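Local coordinates for putative metal-dependent phosphoesterase (Bifidobacterium adolescentis, PDB 3O0F), which hydrolyses phosphate esters as a metal-dependent phosphoesterase of the PHP family, binding AMP beside a cluster of two iron ions and one zinc ion, at residues H43-A48 against L68-G73; D228-W233 against L246-R251. One frame throughout, in Å; residues are numbered along the deposited sequence.

Contact 1: H43-A48 against L68-G73; sequences HGVAIA and LPLLLG
Val45 CG1 is the bump on which two leucines of 68-73 converge. Leu70 CD1 meets it obliquely at 3.8 Å, and Leu68 CD2 comes in at about a right angle. What turns this methyl toward the neighbouring strand is its placing between the backbone N and the carbonyl carbon (chi1 77°). Leu68 also lies against the bare backbone of Gly44, its CG 4.0 Å from Gly44 CA. Cutting Leu68 back to an alanine is likely to open a gap beside Gly44 and leave Val45 CG1 and Ala37 of helix 30-39 without that neighbour. Pro69 closes this end, its CG 3.4 Å from His43 O. On the same face as Val45, Ile47 CG2 touches Leu72 CD2; Ala46 and Leu71 pair on the other, CB to CB at 3.7 Å.

The strands run parallel, consecutive members of a beta-alpha-beta unit whose helix 56-66 covers Leu70 and Leu72. Leu71 N bonds Val45 O at 2.8 Å in the carbonyl plane, flanked by longer bonds from Val45 N to Pro69 O (3.2 Å) and Ile47 N to Leu71 O (3.3 Å). Asp16 of strand 15-19 bonds Gly44 and Ala46, so this largely buried backbone finds its polar partners mainly within the sheet.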
# COMPACT_ATOMS: atom_id res chain seq x y z
N HIS A 43 0.03 11.86 15.48
CA HIS A 43 0.40 11.09 16.69
C HIS A 43 1.29 9.91 16.38
O HIS A 43 1.95 9.36 17.24
CB HIS A 43 -0.84 10.62 17.42
CG HIS A 43 -1.72 11.73 17.88
ND1 HIS A 43 -2.96 11.52 18.43
CD2 HIS A 43 -1.54 13.08 17.87
CE1 HIS A 43 -3.50 12.68 18.75
NE2 HIS A 43 -2.65 13.64 18.45
N GLY A 44 1.30 9.50 15.13
CA GLY A 44 2.16 8.44 14.69
C GLY A 44 1.97 8.25 13.20
O GLY A 44 1.15 8.92 12.57
N VAL A 45 2.73 7.32 12.65
CA VAL A 45 2.70 7.03 11.23
C VAL A 45 2.93 5.54 11.04
O VAL A 45 3.40 4.88 11.94
CB VAL A 45 3.80 7.94 10.56
CG1 VAL A 45 5.22 7.41 10.79
CG2 VAL A 45 3.49 8.24 9.11
N ALA A 46 2.61 5.02 9.87
CA ALA A 46 3.05 3.73 9.47
C ALA A 46 3.73 3.79 8.14
O ALA A 46 3.31 4.50 7.21
CB ALA A 46 1.84 2.75 9.36
N ILE A 47 4.73 2.95 8.00
CA ILE A 47 5.26 2.64 6.69
C ILE A 47 4.45 1.43 6.12
O ILE A 47 4.11 0.51 6.85
CB ILE A 47 6.73 2.37 6.77
CG1 ILE A 47 7.32 2.24 5.35
CG2 ILE A 47 7.03 1.17 7.72
CD1 ILE A 47 8.93 2.38 5.30
N ALA A 48 4.11 1.47 4.84
CA ALA A 48 3.24 0.43 4.24
C ALA A 48 3.61 0.20 2.80
O ALA A 48 2.74 0.15 1.92
CB ALA A 48 1.75 0.83 4.33
N LEU A 68 8.77 9.74 17.18
CA LEU A 68 7.41 9.61 16.73
C LEU A 68 7.11 8.14 16.65
O LEU A 68 7.81 7.42 15.94
CB LEU A 68 7.19 10.26 15.36
CG LEU A 68 5.76 10.20 14.84
CD1 LEU A 68 4.90 11.25 15.53
CD2 LEU A 68 5.80 10.41 13.35
N PRO A 69 6.07 7.71 17.35
CA PRO A 69 5.57 6.34 17.30
C PRO A 69 5.35 5.89 15.87
O PRO A 69 4.80 6.64 15.05
CB PRO A 69 4.23 6.43 18.03
CG PRO A 69 4.33 7.63 18.89
CD PRO A 69 5.22 8.57 18.19
N LEU A 70 5.66 4.63 15.62
CA LEU A 70 5.63 4.03 14.29
C LEU A 70 4.91 2.69 14.27
O LEU A 70 5.17 1.85 15.13
CB LEU A 70 7.06 3.80 13.87
CG LEU A 70 7.31 3.10 12.54
CD1 LEU A 70 6.92 4.09 11.44
CD2 LEU A 70 8.75 2.71 12.44
N LEU A 71 4.06 2.46 13.27
CA LEU A 71 3.53 1.12 12.99
C LEU A 71 4.27 0.54 11.79
O LEU A 71 4.55 1.25 10.80
CB LEU A 71 2.00 1.24 12.74
CG LEU A 71 0.89 0.31 13.17
CD1 LEU A 71 0.93 0.06 14.67
CD2 LEU A 71 -0.48 0.90 12.71
N LEU A 72 4.66 -0.72 11.89
CA LEU A 72 5.36 -1.39 10.82
C LEU A 72 4.36 -2.14 9.95
O LEU A 72 3.61 -2.98 10.44
CB LEU A 72 6.46 -2.33 11.34
CG LEU A 72 7.67 -1.59 11.98
CD1 LEU A 72 8.64 -2.51 12.70
CD2 LEU A 72 8.40 -0.68 10.96
N GLY A 73 4.33 -1.81 8.65
CA GLY A 73 3.31 -2.35 7.78
C GLY A 73 3.76 -2.61 6.36
O GLY A 73 4.88 -2.30 5.96

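Contact 2: D228-W233 against L246-R251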
# COMPACT_ATOMS: atom_id res chain seq x y z
N ASP A 228 -9.13 -8.32 9.87
CA ASP A 228 -9.29 -7.53 11.09
C ASP A 228 -10.06 -6.23 10.86
O ASP A 228 -10.69 -5.72 11.78
CB ASP A 228 -7.93 -7.21 11.67
CG ASP A 228 -7.20 -8.43 12.16
OD1 ASP A 228 -7.48 -8.82 13.31
OD2 ASP A 228 -6.33 -8.96 11.41
N GLY A 229 -9.93 -5.64 9.67
CA GLY A 229 -10.44 -4.28 9.46
C GLY A 229 -10.62 -3.83 8.02
O GLY A 229 -10.24 -4.51 7.08
N LEU A 230 -11.19 -2.64 7.90
CA LEU A 230 -11.51 -1.95 6.65
C LEU A 230 -11.00 -0.52 6.72
O LEU A 230 -11.24 0.17 7.71
CB LEU A 230 -13.03 -1.88 6.49
CG LEU A 230 -13.76 -3.24 6.36
CD1 LEU A 230 -15.27 -3.03 6.22
CD2 LEU A 230 -13.20 -4.03 5.19
N GLU A 231 -10.28 -0.09 5.69
CA GLU A 231 -9.84 1.27 5.53
C GLU A 231 -11.01 2.04 4.95
O GLU A 231 -11.40 1.80 3.81
CB GLU A 231 -8.64 1.31 4.57
CG GLU A 231 -8.18 2.69 4.27
CD GLU A 231 -6.91 2.71 3.43
OE1 GLU A 231 -6.94 2.16 2.30
OE2 GLU A 231 -5.89 3.26 3.89
N VAL A 232 -11.56 2.95 5.76
CA VAL A 232 -12.70 3.72 5.39
C VAL A 232 -12.33 5.13 5.01
O VAL A 232 -12.84 5.68 3.99
CB VAL A 232 -13.80 3.74 6.52
CG1 VAL A 232 -14.95 4.67 6.13
CG2 VAL A 232 -14.30 2.30 6.78
N TRP A 233 -11.47 5.73 5.82
CA TRP A 233 -11.14 7.14 5.63
C TRP A 233 -9.99 7.23 4.63
O TRP A 233 -8.82 7.15 4.99
CB TRP A 233 -10.80 7.81 6.94
CG TRP A 233 -11.69 7.40 8.10
CD1 TRP A 233 -11.30 6.82 9.25
CD2 TRP A 233 -13.10 7.57 8.19
NE1 TRP A 233 -12.39 6.63 10.08
CE2 TRP A 233 -13.51 7.07 9.44
CE3 TRP A 233 -14.07 8.12 7.33
CZ2 TRP A 233 -14.86 7.08 9.86
CZ3 TRP A 233 -15.40 8.14 7.73
CH2 TRP A 233 -15.78 7.63 9.00
N LEU A 246 -18.67 1.14 6.87
CA LEU A 246 -18.85 1.38 8.31
C LEU A 246 -19.91 0.43 8.87
O LEU A 246 -19.80 -0.04 9.99
CB LEU A 246 -19.26 2.83 8.58
CG LEU A 246 -18.19 3.90 8.43
CD1 LEU A 246 -18.83 5.28 8.47
CD2 LEU A 246 -17.05 3.73 9.47
N THR A 247 -20.96 0.18 8.09
CA THR A 247 -22.00 -0.71 8.49
C THR A 247 -21.51 -2.13 8.60
O THR A 247 -21.84 -2.81 9.57
CB THR A 247 -23.21 -0.61 7.53
OG1 THR A 247 -23.70 0.73 7.57
CG2 THR A 247 -24.32 -1.60 7.93
N ILE A 248 -20.75 -2.59 7.60
CA ILE A 248 -20.16 -3.91 7.64
C ILE A 248 -19.21 -4.05 8.84
O ILE A 248 -19.27 -5.04 9.58
CB ILE A 248 -19.42 -4.25 6.33
CG1 ILE A 248 -20.44 -4.39 5.17
CG2 ILE A 248 -18.54 -5.52 6.54
CD1 ILE A 248 -19.80 -4.32 3.78
N ALA A 249 -18.37 -3.04 9.05
CA ALA A 249 -17.47 -3.02 10.19
C ALA A 249 -18.22 -3.05 11.55
O ALA A 249 -17.86 -3.82 12.45
CB ALA A 249 -16.46 -1.82 10.09
N ALA A 250 -19.29 -2.27 11.69
CA ALA A 250 -20.07 -2.28 12.95
C ALA A 250 -20.69 -3.65 13.17
O ALA A 250 -20.62 -4.17 14.28
CB ALA A 250 -21.15 -1.23 12.94
N ARG A 251 -21.23 -4.27 12.12
CA ARG A 251 -21.91 -5.56 12.25
C ARG A 251 -20.97 -6.70 12.65
O ARG A 251 -21.40 -7.64 13.28
CB ARG A 251 -22.64 -5.95 10.94
CG ARG A 251 -23.70 -7.07 11.08
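Leu246 sets its forked end in the corner between Val232 and the indole of Trp233. It crosses each of them at about a right angle, and its branches divide the work. CD1 approaches Trp233 CH2 at 3.9 Å, while CD2 lies 4.0 Å from Trp233 CZ2 and also reaches both methyls of Val232. The branch point takes part too, Leu246 CG being 4.0 Å from Val232 CG1. That valine methyl, anti to the backbone N (chi1 175°), serves a second neighbour, for it sits 3.7 Å above one face of the Trp233 ring, displaced toward the rim. Valine, leucine and indole therefore touch pairwise, with the six-membered half of the ring carrying the contact to the helix.

These residues belong to a beta-alpha-beta unit of the PHP fold, in which strand 229-233 leads through helix 239-252 to strand 255-258. The helix runs back roughly antiparallel to the strand, at 154°, and their axes stay 8.9 Å apart, a spacing filled mainly by apolar side chains. Val256 of the next strand touches Val232, Trp233 and Ala249.

Toward the start of the strand, Leu230 supplies the other point of contact. Its CD1 is 4.1 Å from Ile248 CG2, the two side chains crossing nearly perpendicular, and the same methyl lies 4.2 Å from Ala249 CB. With only a methyl at Ala249, Leu230 CD1 also lies close to Ala249 N. Ile248 is also covered by Leu219 and Ile223 of helix 216-225. Between Leu230 and Val232, Glu231 turns from the helix and its carboxylate takes hydrogen bonds from His18 ND1 and His203 N.

Overall arrangement
Contacts 1 and 2 belong to one sheet but to different parts of it: strands 44-47 and 70-80 are adjacent near one border, while strand 229-233 lies next to the other border strand. Their centres are 20 Å apart and their nearest atoms about 8 Å, without touching. The iron ligand His18 is a common neighbour, tied to segment 228-233 and close to contact 1, where the side chain of Ala48 comes within about 5 Å of those of His18 and Glu75, and about 6 Å from a bound iron ion. The apolar packing of contact 2 stands farther back, with the side chain of Leu230 about 13 Å from an iron ion. AMP is bound at this metal cluster.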